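Local coordinates for protein phage terminase large subunit (Thermus phage P7426, PDB 7KS4) that probably acts as an ATP-driven motor that packages viral DNA into empty capsids and as an endonuclease that cuts it, represented here by its N-terminal ATPase domain, at residues S66-Q77 against L143-D154. Numbering follows the deposited sequence.
Sequences SQGWIIAPTYDQ and LRGATLDFVILD
Gly68 to Ile71 pair in parallel register with Phe150 to Leu153, the strand axes 10° apart; the bond from Ile71 N to Ile152 O (2.7 Å) is nearly straight, whereas that from Trp69 N to Phe150 O is weak. Just before Phe150, Asp149 reaches toward Gln67: its OD2 accepts from Gln67 N through the anti lone pair (2.8 Å), and its own N donates to Gln67 O. Arg175 forms a salt bridge with the same OD2. Gln67 runs extended beyond CG, carrying NE2 to Thr147 O (2.9 Å). Phe150, its CG between backbone N and carbonyl carbon (chi1 66°), lays its ring face over Gly68 CA, a CH-pi contact 3.6 Å from the ring centroid. On the other side of the sheet Leu148 CD2 sits over the five-membered ring of Trp69, 3.7 Å from its centroid, while Leu143 CD2 touches CZ3 and Arg144 O lies at the ring edge. At the far end Gln77 NE2 meets Asp154 OD2 from above the carboxylate plane (3.0 Å); a water donates to both this oxygen and Gln77 O. Helix 75-92 is tied to Asp154, in the predicted Walker B motif and near the bound magnesium ion, within the parallel part of the mixed sheet of an ASCE P-loop ATPase.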
loop_
_atom_site.group_PDB
_atom_site.type_symbol
_atom_site.label_atom_id
_atom_site.label_comp_id
_atom_site.label_asym_id
_atom_site.label_seq_id
_atom_site.Cartn_x
_atom_site.Cartn_y
_atom_site.Cartn_z
ATOM N N SER A 66 -7.834 -13.582 -6.402
ATOM C CA SER A 66 -7.935 -12.233 -5.870
ATOM C C SER A 66 -7.514 -11.227 -6.929
ATOM O O SER A 66 -6.643 -11.492 -7.762
ATOM C CB SER A 66 -7.068 -12.075 -4.623
ATOM O OG SER A 66 -5.698 -12.310 -4.919
ATOM N N GLN A 67 -8.154 -10.060 -6.897
ATOM C CA GLN A 67 -7.851 -8.986 -7.832
ATOM C C GLN A 67 -7.563 -7.720 -7.045
ATOM O O GLN A 67 -8.303 -7.379 -6.114
ATOM C CB GLN A 67 -9.002 -8.758 -8.819
ATOM C CG GLN A 67 -9.235 -9.944 -9.758
ATOM C CD GLN A 67 -10.319 -9.683 -10.787
ATOM O OE1 GLN A 67 -10.170 -10.025 -11.959
ATOM N NE2 GLN A 67 -11.421 -9.083 -10.352
ATOM N N GLY A 68 -6.491 -7.028 -7.421
ATOM C CA GLY A 68 -6.103 -5.815 -6.730
ATOM C C GLY A 68 -5.402 -4.855 -7.664
ATOM O O GLY A 68 -4.909 -5.228 -8.733
ATOM N N TRP A 69 -5.372 -3.599 -7.240
ATOM C CA TRP A 69 -4.686 -2.533 -7.948
ATOM C C TRP A 69 -3.746 -1.828 -6.986
ATOM O O TRP A 69 -4.013 -1.755 -5.783
ATOM C CB TRP A 69 -5.658 -1.467 -8.497
ATOM C CG TRP A 69 -6.535 -1.878 -9.635
ATOM C CD1 TRP A 69 -6.563 -3.084 -10.272
ATOM C CD2 TRP A 69 -7.526 -1.063 -10.272
ATOM N NE1 TRP A 69 -7.514 -3.068 -11.272
ATOM C CE2 TRP A 69 -8.115 -1.837 -11.290
ATOM C CE3 TRP A 69 -7.969 0.250 -10.077
ATOM C CZ2 TRP A 69 -9.128 -1.339 -12.114
ATOM C CZ3 TRP A 69 -8.971 0.742 -10.895
ATOM C CH2 TRP A 69 -9.540 -0.051 -11.899
ATOM N N ILE A 70 -2.653 -1.299 -7.524
ATOM C CA ILE A 70 -1.914 -0.218 -6.886
ATOM C C ILE A 70 -2.110 1.022 -7.743
ATOM O O ILE A 70 -1.881 0.991 -8.959
ATOM C CB ILE A 70 -0.419 -0.547 -6.699
ATOM C CG1 ILE A 70 0.300 0.637 -6.015
ATOM C CG2 ILE A 70 0.235 -0.930 -8.018
ATOM C CD1 ILE A 70 0.900 1.696 -6.957
ATOM N N ILE A 71 -2.563 2.102 -7.115
ATOM C CA ILE A 71 -2.836 3.360 -7.798
ATOM C C ILE A 71 -1.912 4.415 -7.213
ATOM O O ILE A 71 -1.822 4.556 -5.988
ATOM C CB ILE A 71 -4.307 3.787 -7.647
ATOM C CG1 ILE A 71 -5.228 2.585 -7.869
ATOM C CG2 ILE A 71 -4.618 4.937 -8.626
ATOM C CD1 ILE A 71 -6.691 2.880 -7.645
ATOM N N ALA A 72 -1.232 5.145 -8.083
ATOM C CA ALA A 72 -0.383 6.264 -7.702
ATOM C C ALA A 72 -0.795 7.487 -8.492
ATOM O O ALA A 72 -1.648 7.405 -9.385
ATOM C CB ALA A 72 1.098 5.936 -7.955
ATOM N N PRO A 73 -0.230 8.656 -8.182
ATOM C CA PRO A 73 -0.556 9.848 -8.983
ATOM C C PRO A 73 -0.126 9.738 -10.434
ATOM O O PRO A 73 -0.795 10.303 -11.311
ATOM C CB PRO A 73 0.191 10.975 -8.257
ATOM C CG PRO A 73 0.364 10.480 -6.857
ATOM C CD PRO A 73 0.579 8.995 -6.998
ATOM N N THR A 74 0.969 9.032 -10.713
ATOM C CA THR A 74 1.500 8.866 -12.059
ATOM C C THR A 74 1.846 7.401 -12.287
ATOM O O THR A 74 1.986 6.623 -11.341
ATOM C CB THR A 74 2.757 9.708 -12.280
ATOM O OG1 THR A 74 3.775 9.286 -11.363
ATOM C CG2 THR A 74 2.462 11.195 -12.077
ATOM N N TYR A 75 2.009 7.036 -13.561
ATOM C CA TYR A 75 2.409 5.670 -13.882
ATOM C C TYR A 75 3.828 5.383 -13.408
ATOM O O TYR A 75 4.114 4.282 -12.923
ATOM C CB TYR A 75 2.280 5.415 -15.385
ATOM C CG TYR A 75 0.921 4.886 -15.779
ATOM C CD1 TYR A 75 0.443 3.692 -15.250
ATOM C CD2 TYR A 75 0.113 5.572 -16.679
ATOM C CE1 TYR A 75 -0.795 3.198 -15.597
ATOM C CE2 TYR A 75 -1.134 5.080 -17.032
ATOM C CZ TYR A 75 -1.580 3.891 -16.486
ATOM O OH TYR A 75 -2.814 3.384 -16.822
ATOM N N ASP A 76 4.730 6.359 -13.535
ATOM C CA ASP A 76 6.096 6.165 -13.057
ATOM C C ASP A 76 6.118 5.896 -11.557
ATOM O O ASP A 76 6.943 5.112 -11.070
ATOM C CB ASP A 76 6.952 7.385 -13.398
ATOM C CG ASP A 76 7.195 7.531 -14.889
ATOM O OD1 ASP A 76 7.357 6.501 -15.577
ATOM O OD2 ASP A 76 7.225 8.680 -15.373
ATOM N N GLN A 77 5.223 6.540 -10.807
ATOM C CA GLN A 77 5.141 6.266 -9.376
ATOM C C GLN A 77 4.511 4.902 -9.115
ATOM O O GLN A 77 4.968 4.163 -8.237
ATOM C CB GLN A 77 4.349 7.367 -8.671
ATOM C CG GLN A 77 4.326 7.237 -7.150
ATOM C CD GLN A 77 5.706 7.360 -6.528
ATOM O OE1 GLN A 77 6.586 8.033 -7.071
ATOM N NE2 GLN A 77 5.902 6.710 -5.381
ATOM N N LEU A 143 -9.317 4.066 -15.627
ATOM C CA LEU A 143 -9.973 3.613 -14.400
ATOM C C LEU A 143 -11.391 3.188 -14.776
ATOM O O LEU A 143 -12.343 3.964 -14.688
ATOM C CB LEU A 143 -9.959 4.704 -13.335
ATOM C CG LEU A 143 -8.570 5.139 -12.855
ATOM C CD1 LEU A 143 -8.689 6.259 -11.843
ATOM C CD2 LEU A 143 -7.795 3.967 -12.263
ATOM N N ARG A 144 -11.515 1.941 -15.223
ATOM C CA ARG A 144 -12.798 1.327 -15.528
ATOM C C ARG A 144 -12.776 -0.086 -14.964
ATOM O O ARG A 144 -11.721 -0.722 -14.895
ATOM C CB ARG A 144 -13.081 1.318 -17.042
ATOM C CG ARG A 144 -12.654 2.602 -17.751
ATOM C CD ARG A 144 -13.324 2.796 -19.113
ATOM N NE ARG A 144 -12.994 1.740 -20.071
ATOM C CZ ARG A 144 -13.866 0.899 -20.623
ATOM N NH1 ARG A 144 -15.158 0.967 -20.338
ATOM N NH2 ARG A 144 -13.442 -0.016 -21.483
ATOM N N GLY A 145 -13.941 -0.571 -14.550
ATOM C CA GLY A 145 -13.980 -1.759 -13.717
ATOM C C GLY A 145 -13.635 -1.302 -12.315
ATOM O O GLY A 145 -13.659 -0.096 -12.069
ATOM N N ALA A 146 -13.329 -2.204 -11.383
ATOM C CA ALA A 146 -13.409 -3.649 -11.545
ATOM C C ALA A 146 -13.562 -4.218 -10.137
ATOM O O ALA A 146 -13.219 -3.545 -9.169
ATOM C CB ALA A 146 -12.171 -4.206 -12.231
ATOM N N THR A 147 -14.066 -5.442 -10.006
ATOM C CA THR A 147 -14.338 -6.013 -8.687
ATOM C C THR A 147 -13.020 -6.317 -7.992
ATOM O O THR A 147 -12.397 -7.354 -8.244
ATOM C CB THR A 147 -15.188 -7.274 -8.800
ATOM O OG1 THR A 147 -14.672 -8.113 -9.840
ATOM C CG2 THR A 147 -16.640 -6.919 -9.082
ATOM N N LEU A 148 -12.615 -5.426 -7.091
ATOM C CA LEU A 148 -11.338 -5.517 -6.396
ATOM C C LEU A 148 -11.503 -6.140 -5.020
ATOM O O LEU A 148 -12.417 -5.792 -4.268
ATOM C CB LEU A 148 -10.706 -4.132 -6.240
ATOM C CG LEU A 148 -10.225 -3.449 -7.517
ATOM C CD1 LEU A 148 -9.642 -2.102 -7.180
ATOM C CD2 LEU A 148 -9.198 -4.295 -8.255
ATOM N N ASP A 149 -10.598 -7.052 -4.691
ATOM C CA ASP A 149 -10.480 -7.538 -3.329
ATOM C C ASP A 149 -9.546 -6.683 -2.488
ATOM O O ASP A 149 -9.644 -6.707 -1.255
ATOM C CB ASP A 149 -9.988 -8.981 -3.342
ATOM C CG ASP A 149 -10.882 -9.867 -4.159
ATOM O OD1 ASP A 149 -11.995 -10.152 -3.675
ATOM O OD2 ASP A 149 -10.499 -10.230 -5.294
ATOM N N PHE A 150 -8.642 -5.940 -3.118
ATOM C CA PHE A 150 -7.745 -5.078 -2.363
ATOM C C PHE A 150 -7.232 -3.980 -3.278
ATOM O O PHE A 150 -7.192 -4.130 -4.501
ATOM C CB PHE A 150 -6.580 -5.866 -1.747
ATOM C CG PHE A 150 -5.627 -6.462 -2.758
ATOM C CD1 PHE A 150 -4.412 -5.840 -3.036
ATOM C CD2 PHE A 150 -5.926 -7.652 -3.405
ATOM C CE1 PHE A 150 -3.518 -6.384 -3.953
ATOM C CE2 PHE A 150 -5.023 -8.212 -4.325
ATOM C CZ PHE A 150 -3.821 -7.571 -4.595
ATOM N N VAL A 151 -6.826 -2.873 -2.665
ATOM C CA VAL A 151 -6.264 -1.758 -3.414
ATOM C C VAL A 151 -5.221 -1.081 -2.547
ATOM O O VAL A 151 -5.370 -0.993 -1.324
ATOM C CB VAL A 151 -7.348 -0.754 -3.862
ATOM C CG1 VAL A 151 -8.034 -0.123 -2.656
ATOM C CG2 VAL A 151 -6.744 0.310 -4.752
ATOM N N ILE A 152 -4.150 -0.626 -3.190
ATOM C CA ILE A 152 -3.120 0.183 -2.553
ATOM C C ILE A 152 -3.119 1.543 -3.226
ATOM O O ILE A 152 -3.027 1.628 -4.457
ATOM C CB ILE A 152 -1.735 -0.479 -2.663
ATOM C CG1 ILE A 152 -1.753 -1.848 -1.985
ATOM C CG2 ILE A 152 -0.662 0.431 -2.057
ATOM C CD1 ILE A 152 -0.740 -2.834 -2.566
ATOM N N LEU A 153 -3.231 2.602 -2.424
ATOM C CA LEU A 153 -3.087 3.971 -2.906
ATOM C C LEU A 153 -1.738 4.472 -2.421
ATOM O O LEU A 153 -1.523 4.614 -1.212
ATOM C CB LEU A 153 -4.212 4.881 -2.413
ATOM C CG LEU A 153 -5.519 4.841 -3.204
ATOM C CD1 LEU A 153 -6.228 3.523 -3.013
ATOM C CD2 LEU A 153 -6.422 6.002 -2.801
ATOM N N ASP A 154 -0.836 4.726 -3.360
ATOM C CA ASP A 154 0.496 5.229 -3.056
ATOM C C ASP A 154 0.517 6.736 -3.270
ATOM O O ASP A 154 -0.093 7.244 -4.214
ATOM C CB ASP A 154 1.544 4.550 -3.935
ATOM C CG ASP A 154 2.964 4.824 -3.476
ATOM O OD1 ASP A 154 3.170 5.113 -2.279
ATOM O OD2 ASP A 154 3.875 4.737 -4.317
HETATM O O HOH W 1 4.184 2.700 -6.148
#